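Local coordinates for interleukin-2 receptor subunit beta (Mus musculus, PDB 6DG5), which probably binds interleukin-2 as the receptor's beta subunit and transduces its mitogenic signal into the cell, the present chain being the extracellular part, at residues R147-S152 against S178-V183; E141-R146 against G193-W198; N40-N45 against S72-D77. One frame throughout, in Å; residues are numbered along the deposited sequence.

Contact 1. Residues R147-S152 against S178-V183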
loop_
_atom_site.group_PDB
_atom_site.type_symbol
_atom_site.label_atom_id
_atom_site.label_comp_id
_atom_site.label_asym_id
_atom_site.label_seq_id
_atom_site.Cartn_x
_atom_site.Cartn_y
_atom_site.Cartn_z
ATOM N N ARG B 147 -24.535 -5.431 -18.005
ATOM C CA ARG B 147 -25.429 -5.127 -19.109
ATOM C C ARG B 147 -26.399 -6.276 -19.332
ATOM O O ARG B 147 -26.100 -7.436 -19.038
ATOM C CB ARG B 147 -24.660 -4.833 -20.411
ATOM C CG ARG B 147 -24.327 -6.048 -21.267
ATOM C CD ARG B 147 -23.923 -5.618 -22.671
ATOM N NE ARG B 147 -23.467 -6.736 -23.491
ATOM C CZ ARG B 147 -23.137 -6.632 -24.776
ATOM N NH1 ARG B 147 -23.218 -5.460 -25.390
ATOM N NH2 ARG B 147 -22.728 -7.700 -25.449
ATOM N N LEU B 148 -27.576 -5.929 -19.846
ATOM C CA LEU B 148 -28.570 -6.922 -20.233
ATOM C C LEU B 148 -28.182 -7.531 -21.575
ATOM O O LEU B 148 -27.614 -6.851 -22.435
ATOM C CB LEU B 148 -29.949 -6.270 -20.323
ATOM C CG LEU B 148 -31.141 -6.954 -19.652
ATOM C CD1 LEU B 148 -30.933 -7.024 -18.156
ATOM C CD2 LEU B 148 -32.423 -6.209 -19.979
ATOM N N LEU B 149 -28.475 -8.818 -21.750
ATOM C CA LEU B 149 -28.127 -9.474 -23.002
ATOM C C LEU B 149 -28.920 -8.876 -24.156
ATOM O O LEU B 149 -30.151 -8.793 -24.105
ATOM C CB LEU B 149 -28.383 -10.983 -22.914
ATOM C CG LEU B 149 -27.141 -11.850 -22.702
ATOM C CD1 LEU B 149 -27.368 -13.255 -23.240
ATOM C CD2 LEU B 149 -25.913 -11.220 -23.345
ATOM N N GLY B 150 -28.202 -8.462 -25.201
ATOM C CA GLY B 150 -28.766 -7.767 -26.331
ATOM C C GLY B 150 -28.560 -6.266 -26.284
ATOM O O GLY B 150 -28.521 -5.618 -27.338
ATOM N N HIS B 151 -28.411 -5.704 -25.089
ATOM C CA HIS B 151 -28.223 -4.272 -24.928
ATOM C C HIS B 151 -26.753 -3.910 -25.144
ATOM O O HIS B 151 -25.916 -4.759 -25.460
ATOM C CB HIS B 151 -28.713 -3.825 -23.553
ATOM C CG HIS B 151 -30.184 -4.013 -23.344
ATOM N ND1 HIS B 151 -30.841 -5.179 -23.675
ATOM C CD2 HIS B 151 -31.123 -3.187 -22.827
ATOM C CE1 HIS B 151 -32.122 -5.061 -23.374
ATOM N NE2 HIS B 151 -32.320 -3.862 -22.857
ATOM N N SER B 152 -26.433 -2.632 -24.974
ATOM C CA SER B 152 -25.111 -2.108 -25.284
ATOM C C SER B 152 -24.266 -1.963 -24.024
ATOM O O SER B 152 -24.782 -1.820 -22.914
ATOM C CB SER B 152 -25.223 -0.754 -25.991
ATOM O OG SER B 152 -23.948 -0.157 -26.149
ATOM N N SER B 178 -30.671 -12.932 -18.464
ATOM C CA SER B 178 -29.266 -13.128 -18.798
ATOM C C SER B 178 -28.525 -11.797 -18.783
ATOM O O SER B 178 -28.977 -10.821 -19.391
ATOM C CB SER B 178 -29.126 -13.789 -20.171
ATOM O OG SER B 178 -29.769 -15.051 -20.199
ATOM N N TYR B 179 -27.382 -11.769 -18.102
ATOM C CA TYR B 179 -26.561 -10.576 -17.976
ATOM C C TYR B 179 -25.150 -10.850 -18.481
ATOM O O TYR B 179 -24.730 -12.000 -18.632
ATOM C CB TYR B 179 -26.490 -10.095 -16.520
ATOM C CG TYR B 179 -27.826 -9.828 -15.865
ATOM C CD1 TYR B 179 -28.539 -10.851 -15.253
ATOM C CD2 TYR B 179 -28.364 -8.547 -15.838
ATOM C CE1 TYR B 179 -29.755 -10.609 -14.645
ATOM C CE2 TYR B 179 -29.578 -8.295 -15.229
ATOM C CZ TYR B 179 -30.270 -9.329 -14.636
ATOM O OH TYR B 179 -31.479 -9.079 -14.032
ATOM N N GLU B 180 -24.413 -9.766 -18.722
ATOM C CA GLU B 180 -23.013 -9.821 -19.120
ATOM C C GLU B 180 -22.243 -8.791 -18.307
ATOM O O GLU B 180 -22.721 -7.672 -18.100
ATOM C CB GLU B 180 -22.850 -9.556 -20.624
ATOM C CG GLU B 180 -21.812 -10.433 -21.317
ATOM C CD GLU B 180 -21.879 -10.331 -22.834
ATOM O OE1 GLU B 180 -22.830 -9.704 -23.349
ATOM O OE2 GLU B 180 -20.982 -10.878 -23.512
ATOM N N VAL B 181 -21.057 -9.171 -17.838
ATOM C CA VAL B 181 -20.297 -8.360 -16.890
ATOM C C VAL B 181 -18.837 -8.290 -17.321
ATOM O O VAL B 181 -18.241 -9.304 -17.697
ATOM C CB VAL B 181 -20.416 -8.924 -15.455
ATOM C CG1 VAL B 181 -19.306 -8.382 -14.570
ATOM C CG2 VAL B 181 -21.770 -8.574 -14.866
ATOM N N GLN B 182 -18.269 -7.084 -17.264
ATOM C CA GLN B 182 -16.849 -6.856 -17.473
ATOM C C GLN B 182 -16.297 -6.058 -16.301
ATOM O O GLN B 182 -16.986 -5.203 -15.741
ATOM C CB GLN B 182 -16.576 -6.091 -18.771
ATOM C CG GLN B 182 -16.874 -6.863 -20.041
ATOM C CD GLN B 182 -16.479 -6.089 -21.285
ATOM O OE1 GLN B 182 -16.997 -5.004 -21.548
ATOM N NE2 GLN B 182 -15.545 -6.641 -22.052
ATOM N N VAL B 183 -15.042 -6.337 -15.938
ATOM C CA VAL B 183 -14.373 -5.676 -14.824
ATOM C C VAL B 183 -13.041 -5.118 -15.305
ATOM O O VAL B 183 -12.458 -5.608 -16.276
ATOM C CB VAL B 183 -14.167 -6.636 -13.628
ATOM C CG1 VAL B 183 -13.952 -5.857 -12.345
ATOM C CG2 VAL B 183 -15.352 -7.584 -13.486
#

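Contact 2. Residues E141-R146 against G193-W198. With MAN (alpha-D-mannopyranose), chain E; FUC (alpha-L-fucopyranose), chain C.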
loop_
_atom_site.group_PDB
_atom_site.type_symbol
_atom_site.label_atom_id
_atom_site.label_comp_id
_atom_site.label_asym_id
_atom_site.label_seq_id
_atom_site.Cartn_x
_atom_site.Cartn_y
_atom_site.Cartn_z
ATOM N N GLU B 141 -8.000 -0.741 -7.376
ATOM C CA GLU B 141 -9.354 -0.228 -7.508
ATOM C C GLU B 141 -10.016 -0.945 -8.673
ATOM O O GLU B 141 -9.358 -1.250 -9.670
ATOM C CB GLU B 141 -9.351 1.286 -7.743
ATOM C CG GLU B 141 -10.620 1.998 -7.324
ATOM C CD GLU B 141 -10.457 3.505 -7.314
ATOM O OE1 GLU B 141 -10.342 4.099 -8.408
ATOM O OE2 GLU B 141 -10.426 4.093 -6.213
ATOM N N PHE B 142 -11.312 -1.217 -8.548
ATOM C CA PHE B 142 -12.018 -2.004 -9.547
ATOM C C PHE B 142 -13.288 -1.298 -9.993
ATOM O O PHE B 142 -13.957 -0.632 -9.196
ATOM C CB PHE B 142 -12.360 -3.395 -9.013
ATOM C CG PHE B 142 -11.157 -4.249 -8.748
ATOM C CD1 PHE B 142 -10.580 -4.985 -9.765
ATOM C CD2 PHE B 142 -10.603 -4.313 -7.480
ATOM C CE1 PHE B 142 -9.474 -5.773 -9.526
ATOM C CE2 PHE B 142 -9.496 -5.098 -7.234
ATOM C CZ PHE B 142 -8.929 -5.829 -8.260
ATOM N N GLU B 143 -13.608 -1.454 -11.276
ATOM C CA GLU B 143 -14.835 -0.939 -11.868
ATOM C C GLU B 143 -15.428 -2.030 -12.744
ATOM O O GLU B 143 -14.746 -2.554 -13.632
ATOM C CB GLU B 143 -14.574 0.326 -12.693
ATOM C CG GLU B 143 -15.236 1.585 -12.157
ATOM C CD GLU B 143 -15.157 2.743 -13.136
ATOM O OE1 GLU B 143 -14.850 2.500 -14.322
ATOM O OE2 GLU B 143 -15.402 3.896 -12.719
ATOM N N ALA B 144 -16.687 -2.375 -12.492
ATOM C CA ALA B 144 -17.399 -3.372 -13.276
ATOM C C ALA B 144 -18.631 -2.744 -13.914
ATOM O O ALA B 144 -19.180 -1.761 -13.405
ATOM C CB ALA B 144 -17.809 -4.575 -12.413
ATOM N N ARG B 145 -19.063 -3.313 -15.037
ATOM C CA ARG B 145 -20.281 -2.866 -15.698
ATOM C C ARG B 145 -21.159 -4.063 -16.033
ATOM O O ARG B 145 -20.685 -5.053 -16.598
ATOM C CB ARG B 145 -19.976 -2.047 -16.961
ATOM C CG ARG B 145 -19.133 -2.730 -18.025
ATOM C CD ARG B 145 -18.925 -1.779 -19.195
ATOM N NE ARG B 145 -18.138 -2.361 -20.277
ATOM C CZ ARG B 145 -17.834 -1.716 -21.399
ATOM N NH1 ARG B 145 -18.252 -0.471 -21.582
ATOM N NH2 ARG B 145 -17.113 -2.312 -22.338
ATOM N N ARG B 146 -22.435 -3.961 -15.675
ATOM C CA ARG B 146 -23.423 -5.012 -15.882
ATOM C C ARG B 146 -24.377 -4.585 -16.989
ATOM O O ARG B 146 -24.961 -3.499 -16.921
ATOM C CB ARG B 146 -24.196 -5.284 -14.590
ATOM C CG ARG B 146 -25.324 -6.291 -14.725
ATOM C CD ARG B 146 -26.418 -6.048 -13.691
ATOM N NE ARG B 146 -27.265 -4.911 -14.044
ATOM C CZ ARG B 146 -27.180 -3.706 -13.485
ATOM N NH1 ARG B 146 -26.287 -3.472 -12.533
ATOM N NH2 ARG B 146 -27.995 -2.734 -13.874
ATOM N N GLY B 193 -2.000 7.288 -13.934
ATOM C CA GLY B 193 -2.214 6.153 -14.806
ATOM C C GLY B 193 -3.658 6.029 -15.269
ATOM O O GLY B 193 -4.565 6.681 -14.753
ATOM N N THR B 194 -3.861 5.165 -16.258
ATOM C CA THR B 194 -5.160 4.967 -16.885
ATOM C C THR B 194 -5.744 3.613 -16.498
ATOM O O THR B 194 -5.071 2.755 -15.920
ATOM C CB THR B 194 -5.044 5.075 -18.410
ATOM O OG1 THR B 194 -4.019 4.190 -18.872
ATOM C CG2 THR B 194 -4.698 6.500 -18.813
ATOM N N TRP B 195 -7.018 3.431 -16.833
ATOM C CA TRP B 195 -7.715 2.195 -16.510
ATOM C C TRP B 195 -7.207 1.037 -17.361
ATOM O O TRP B 195 -6.759 1.218 -18.496
ATOM C CB TRP B 195 -9.220 2.354 -16.718
ATOM C CG TRP B 195 -9.935 2.977 -15.562
ATOM C CD1 TRP B 195 -10.367 4.268 -15.460
ATOM C CD2 TRP B 195 -10.309 2.331 -14.340
ATOM N NE1 TRP B 195 -10.987 4.465 -14.250
ATOM C CE2 TRP B 195 -10.963 3.291 -13.544
ATOM C CE3 TRP B 195 -10.152 1.034 -13.843
ATOM C CZ2 TRP B 195 -11.460 2.994 -12.276
ATOM C CZ3 TRP B 195 -10.644 0.741 -12.586
ATOM C CH2 TRP B 195 -11.291 1.717 -11.817
ATOM N N SER B 196 -7.287 -0.163 -16.800
ATOM C CA SER B 196 -6.971 -1.366 -17.547
ATOM C C SER B 196 -8.120 -1.707 -18.486
ATOM O O SER B 196 -9.260 -1.292 -18.261
ATOM C CB SER B 196 -6.718 -2.531 -16.594
ATOM O OG SER B 196 -7.938 -3.080 -16.124
ATOM N N PRO B 197 -7.849 -2.462 -19.553
ATOM C CA PRO B 197 -8.930 -2.876 -20.452
ATOM C C PRO B 197 -9.951 -3.738 -19.725
ATOM O O PRO B 197 -9.669 -4.353 -18.696
ATOM C CB PRO B 197 -8.205 -3.673 -21.541
ATOM C CG PRO B 197 -6.815 -3.155 -21.510
ATOM C CD PRO B 197 -6.529 -2.855 -20.069
ATOM N N TRP B 198 -11.161 -3.760 -20.274
ATOM C CA TRP B 198 -12.231 -4.544 -19.679
ATOM C C TRP B 198 -11.919 -6.030 -19.769
ATOM O O TRP B 198 -11.329 -6.500 -20.746
ATOM C CB TRP B 198 -13.557 -4.244 -20.370
ATOM C CG TRP B 198 -14.093 -2.879 -20.076
ATOM C CD1 TRP B 198 -14.079 -1.796 -20.905
ATOM C CD2 TRP B 198 -14.722 -2.450 -18.863
ATOM N NE1 TRP B 198 -14.667 -0.720 -20.286
ATOM C CE2 TRP B 198 -15.070 -1.095 -19.031
ATOM C CE3 TRP B 198 -15.027 -3.079 -17.654
ATOM C CZ2 TRP B 198 -15.706 -0.359 -18.036
ATOM C CZ3 TRP B 198 -15.660 -2.348 -16.667
ATOM C CH2 TRP B 198 -15.993 -1.002 -16.863
HETATM C C1 MAN E . -11.011 -9.765 -25.991
HETATM C C2 MAN E . -12.519 -9.404 -25.880
HETATM C C3 MAN E . -12.685 -8.041 -25.215
HETATM C C4 MAN E . -11.954 -7.997 -23.868
HETATM C C5 MAN E . -10.472 -8.343 -24.060
HETATM C C6 MAN E . -9.721 -8.435 -22.741
HETATM O O2 MAN E . -13.216 -10.331 -25.044
HETATM O O3 MAN E . -14.059 -7.707 -25.038
HETATM O O4 MAN E . -12.060 -6.695 -23.305
HETATM O O5 MAN E . -10.342 -9.628 -24.732
HETATM O O6 MAN E . -8.329 -8.558 -23.022
HETATM C C1 FUC C . -1.004 -4.415 -22.948
HETATM C C2 FUC C . -0.918 -3.927 -21.478
HETATM C C3 FUC C . -2.300 -3.571 -20.909
HETATM C C4 FUC C . -3.450 -4.219 -21.713
HETATM C C5 FUC C . -3.354 -3.808 -23.198
HETATM C C6 FUC C . -4.068 -4.768 -24.143
HETATM O O2 FUC C . -0.026 -2.832 -21.326
HETATM O O3 FUC C . -2.393 -4.021 -19.563
HETATM O O4 FUC C . -3.454 -5.638 -21.573
HETATM O O5 FUC C . -1.987 -3.691 -23.668
#

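Contact 3. Residues N40-N45 against S72-D77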
loop_
_atom_site.group_PDB
_atom_site.type_symbol
_atom_site.label_atom_id
_atom_site.label_comp_id
_atom_site.label_asym_id
_atom_site.label_seq_id
_atom_site.Cartn_x
_atom_site.Cartn_y
_atom_site.Cartn_z
ATOM N N ASN B 40 18.029 4.833 -17.413
ATOM C CA ASN B 40 19.179 5.575 -16.908
ATOM C C ASN B 40 19.890 4.816 -15.793
ATOM O O ASN B 40 21.121 4.861 -15.693
ATOM C CB ASN B 40 18.741 6.959 -16.426
ATOM C CG ASN B 40 17.720 6.894 -15.309
ATOM O OD1 ASN B 40 16.951 5.939 -15.211
ATOM N ND2 ASN B 40 17.710 7.914 -14.459
ATOM N N LEU B 41 19.131 4.113 -14.950
ATOM C CA LEU B 41 19.718 3.337 -13.868
ATOM C C LEU B 41 20.193 1.965 -14.322
ATOM O O LEU B 41 21.074 1.386 -13.679
ATOM C CB LEU B 41 18.709 3.166 -12.735
ATOM C CG LEU B 41 18.163 4.435 -12.088
ATOM C CD1 LEU B 41 16.993 4.071 -11.204
ATOM C CD2 LEU B 41 19.244 5.133 -11.283
ATOM N N ARG B 42 19.630 1.435 -15.403
ATOM C CA ARG B 42 19.959 0.105 -15.889
ATOM C C ARG B 42 20.799 0.196 -17.155
ATOM O O ARG B 42 20.639 1.116 -17.963
ATOM C CB ARG B 42 18.688 -0.711 -16.149
ATOM C CG ARG B 42 18.104 -1.309 -14.882
ATOM C CD ARG B 42 16.608 -1.529 -14.985
ATOM N NE ARG B 42 16.115 -2.316 -13.860
ATOM C CZ ARG B 42 15.733 -1.799 -12.698
ATOM N NH1 ARG B 42 15.773 -0.489 -12.509
ATOM N NH2 ARG B 42 15.302 -2.593 -11.727
ATOM N N HIS B 43 21.703 -0.768 -17.317
ATOM C CA HIS B 43 22.653 -0.747 -18.420
ATOM C C HIS B 43 22.099 -1.346 -19.707
ATOM O O HIS B 43 22.761 -1.248 -20.747
ATOM C CB HIS B 43 23.934 -1.489 -18.024
ATOM C CG HIS B 43 24.753 -0.780 -16.989
ATOM N ND1 HIS B 43 25.572 -1.450 -16.105
ATOM C CD2 HIS B 43 24.891 0.537 -16.704
ATOM C CE1 HIS B 43 26.174 -0.577 -15.316
ATOM N NE2 HIS B 43 25.778 0.635 -15.660
ATOM N N TRP B 44 20.913 -1.949 -19.677
ATOM C CA TRP B 44 20.424 -2.633 -20.863
ATOM C C TRP B 44 19.772 -1.655 -21.839
ATOM O O TRP B 44 19.568 -0.472 -21.550
ATOM C CB TRP B 44 19.442 -3.749 -20.495
ATOM C CG TRP B 44 18.367 -3.383 -19.509
ATOM C CD1 TRP B 44 18.281 -3.792 -18.211
ATOM C CD2 TRP B 44 17.216 -2.560 -19.746
ATOM N NE1 TRP B 44 17.155 -3.271 -17.623
ATOM C CE2 TRP B 44 16.485 -2.508 -18.542
ATOM C CE3 TRP B 44 16.736 -1.858 -20.856
ATOM C CZ2 TRP B 44 15.303 -1.781 -18.418
ATOM C CZ3 TRP B 44 15.563 -1.135 -20.729
ATOM C CH2 TRP B 44 14.860 -1.103 -19.519
ATOM N N ASN B 45 19.436 -2.181 -23.016
ATOM C CA ASN B 45 18.832 -1.395 -24.089
ATOM C C ASN B 45 17.930 -2.334 -24.877
ATOM O O ASN B 45 18.424 -3.220 -25.581
ATOM C CB ASN B 45 19.903 -0.771 -24.980
ATOM C CG ASN B 45 19.319 0.058 -26.106
ATOM O OD1 ASN B 45 18.133 0.390 -26.099
ATOM N ND2 ASN B 45 20.153 0.400 -27.079
ATOM N N SER B 72 10.807 -5.146 -13.148
ATOM C CA SER B 72 11.911 -4.692 -13.984
ATOM C C SER B 72 12.190 -3.202 -13.827
ATOM O O SER B 72 13.313 -2.760 -14.088
ATOM C CB SER B 72 11.626 -5.015 -15.451
ATOM O OG SER B 72 10.521 -4.269 -15.928
ATOM N N LEU B 73 11.200 -2.418 -13.411
ATOM C CA LEU B 73 11.351 -0.977 -13.278
ATOM C C LEU B 73 10.879 -0.528 -11.902
ATOM O O LEU B 73 10.120 -1.224 -11.223
ATOM C CB LEU B 73 10.569 -0.230 -14.363
ATOM C CG LEU B 73 11.000 -0.465 -15.809
ATOM C CD1 LEU B 73 9.975 0.121 -16.764
ATOM C CD2 LEU B 73 12.371 0.141 -16.061
ATOM N N THR B 74 11.329 0.657 -11.504
ATOM C CA THR B 74 10.998 1.245 -10.214
ATOM C C THR B 74 10.360 2.615 -10.410
ATOM O O THR B 74 10.157 3.085 -11.532
ATOM C CB THR B 74 12.237 1.358 -9.323
ATOM O OG1 THR B 74 13.309 1.959 -10.061
ATOM C CG2 THR B 74 12.663 -0.007 -8.841
ATOM N N SER B 75 10.046 3.258 -9.283
ATOM C CA SER B 75 9.414 4.570 -9.322
ATOM C C SER B 75 10.387 5.649 -9.773
ATOM O O SER B 75 9.971 6.645 -10.376
ATOM C CB SER B 75 8.849 4.910 -7.945
ATOM O OG SER B 75 8.389 3.743 -7.286
ATOM N N VAL B 76 11.682 5.473 -9.491
ATOM C CA VAL B 76 12.684 6.471 -9.846
ATOM C C VAL B 76 13.321 6.204 -11.203
ATOM O O VAL B 76 14.195 6.972 -11.629
ATOM C CB VAL B 76 13.772 6.552 -8.753
ATOM C CG1 VAL B 76 13.130 6.642 -7.376
ATOM C CG2 VAL B 76 14.696 5.353 -8.832
ATOM N N ASP B 77 12.909 5.147 -11.898
ATOM C CA ASP B 77 13.468 4.834 -13.204
ATOM C C ASP B 77 12.994 5.834 -14.252
ATOM O O ASP B 77 11.923 6.438 -14.136
ATOM C CB ASP B 77 13.080 3.415 -13.622
ATOM C CG ASP B 77 14.190 2.410 -13.382
ATOM O OD1 ASP B 77 15.182 2.419 -14.138
ATOM O OD2 ASP B 77 14.075 1.606 -12.435
#

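Contact 1. Residues R147-S152 against S178-V183
Arg147 and Glu180 are joined through backbone and side chains alike in an antiparallel strand pairing at the protein surface, near the end of strand 140-148, where it runs beside strand 178-187 in the second extracellular domain. They are a hydrogen-bonded pair: Arg147 N gives to Glu180 O at 2.9 Å, and Glu180 N returns the bond to Arg147 O. Both side chains leave on the same face of the sheet. Arg147 places CG between its backbone N and carbonyl carbon (chi1 88°) and then runs extended to NE, which carries the guanidinium alongside Glu180. The result is a salt bridge: Arg147 NE lies 3.0 Å and Arg147 NH2 2.9 Å from Glu180 OE1. That oxygen is in the guanidinium plane, but both donors meet it from above the carboxylate, on the same face, and the two planes stand 47° apart. Trp153 adds a cation-pi partner. With an alanine here, Glu180 OE1 would probably be left without its two donors and the Trp153 ring without this cation.

Next along, Leu148 and Tyr179 are a non-hydrogen-bonded pair whose side chains diverge at CB, though Leu148 CD1 still comes 3.5 Å from Tyr179 CE2; the phenol oxygen bonds to Ile174 N. Leu149 N closes the pairing on Ser178 O at 3.1 Å, while Leu149 CD1 rests on Ser178 CB. Beyond this the chain swings away in a type II turn, Leu148 O accepting from His151 N, with Gly150 at the position that favours glycine. This is the C-F strand pairing of a fibronectin type III sandwich.

Contact 2. Residues E141-R146 against G193-W198
Trp198 carries the guanidinium of Arg145 flat on one face of its indole, centres 3.7 Å apart and planes 6° from parallel, while Ala144 CA stands at the ring's edge. Glu143 lies over one face of Trp195, OE1 toward the rim and the carboxylate 14° from the indole plane. Both tryptophans belong to the WSXWS motif of type I cytokine receptors, here laid against strand 140-148 of the fibronectin type III domain.

On Trp198 the pyrrole ring lies under the charge, and Arg145 CD sits over the six-membered ring, 3.8 Å from its centroid. An extended chain from CG to NE, starting from chi1 57°, spreads the arginine across the whole indole. Its NH2 also bonds to Gln182 OE1, which fixes the rotation of the group. At Trp195 it is Glu143 CB that makes the CH-pi contact, off-centre, with Trp195 CH2 its nearest ring atom at 3.7 Å. Glu143 OE1 pairs with Arg184, which is itself a cation-pi partner of Trp195, as is Lys186. Sugars attached to the receptor itself reach the loop: fucose C4 lies 3.5 Å from Pro197 CG, and mannose O4 donates to the backbone O of Trp198 at 2.7 Å.

Contact 3. Residues N40-N45 against S72-D77
Arg42 meets Asp77 in a salt bridge, NH1 to OD2 at 2.7 Å, the guanidinium and carboxylate planes turned 54° from each other. The arginine chain runs extended from CG to NE, then a chi4 of 88° swings the guanidinium across the line of the chain, bringing one of its faces against the carbonyl of Ser72. Ser72 O therefore sits over that face, at poor angles to the N-H groups. Alongside, Leu41 lays CD1 on Val76 CG2 at 3.5 Å and also flanks the Asp77 carboxylate. Farther back, Trp44 puts CZ2, on the edge of its ring, 4.2 Å from Leu73 CD2, while one face of the indole lies against Arg42 CB, toward the ring's rim.

The two segments are the C-C' and E-F loops at one end of the N-terminal beta-sandwich domain, a position consistent with the elbow loops through which type I cytokine receptors meet their ligands. Another protein chain does pack here, against Leu41, Arg42, Thr74 and Val76, and a polar side chain of it bonds to Arg42 NH2.

Behind the salt bridge, Asp77 is held by its own loop: OD2 accepts from Thr74 N at 3.1 Å and from Thr74 OG1, the two donors arriving from opposite faces of the carboxylate on its anti side. OD1 is taken by Ser39 OG. Asn40 OD1 bonds to Leu78 N, joining the start of one loop to the end of the other, and Thr74 touches Tyr135 of the second domain.

Contact 3 comes first along the chain and closes in the N-terminal domain before the other two open. Residues 141-146 then begin contact 2, contact 1 is nested inside it, and the 193-198 loop closes it. Contacts 1 and 2 share strand 140-148, their centres lie 15 Å apart, and they touch where Gln182 and Val183 meet that strand and Trp198. Both reach the same sheet of the fibronectin type III domain, contact 1 through two neighbouring strands, contact 2 by a loop laid on one of them. Contact 3 is centred about 42 Å from contact 1 and 28 Å from contact 2. The loops of contact 3, which another protein chain packs against, thus lie in one domain, and the WSXWS contact with the strand pairing beside it in the other.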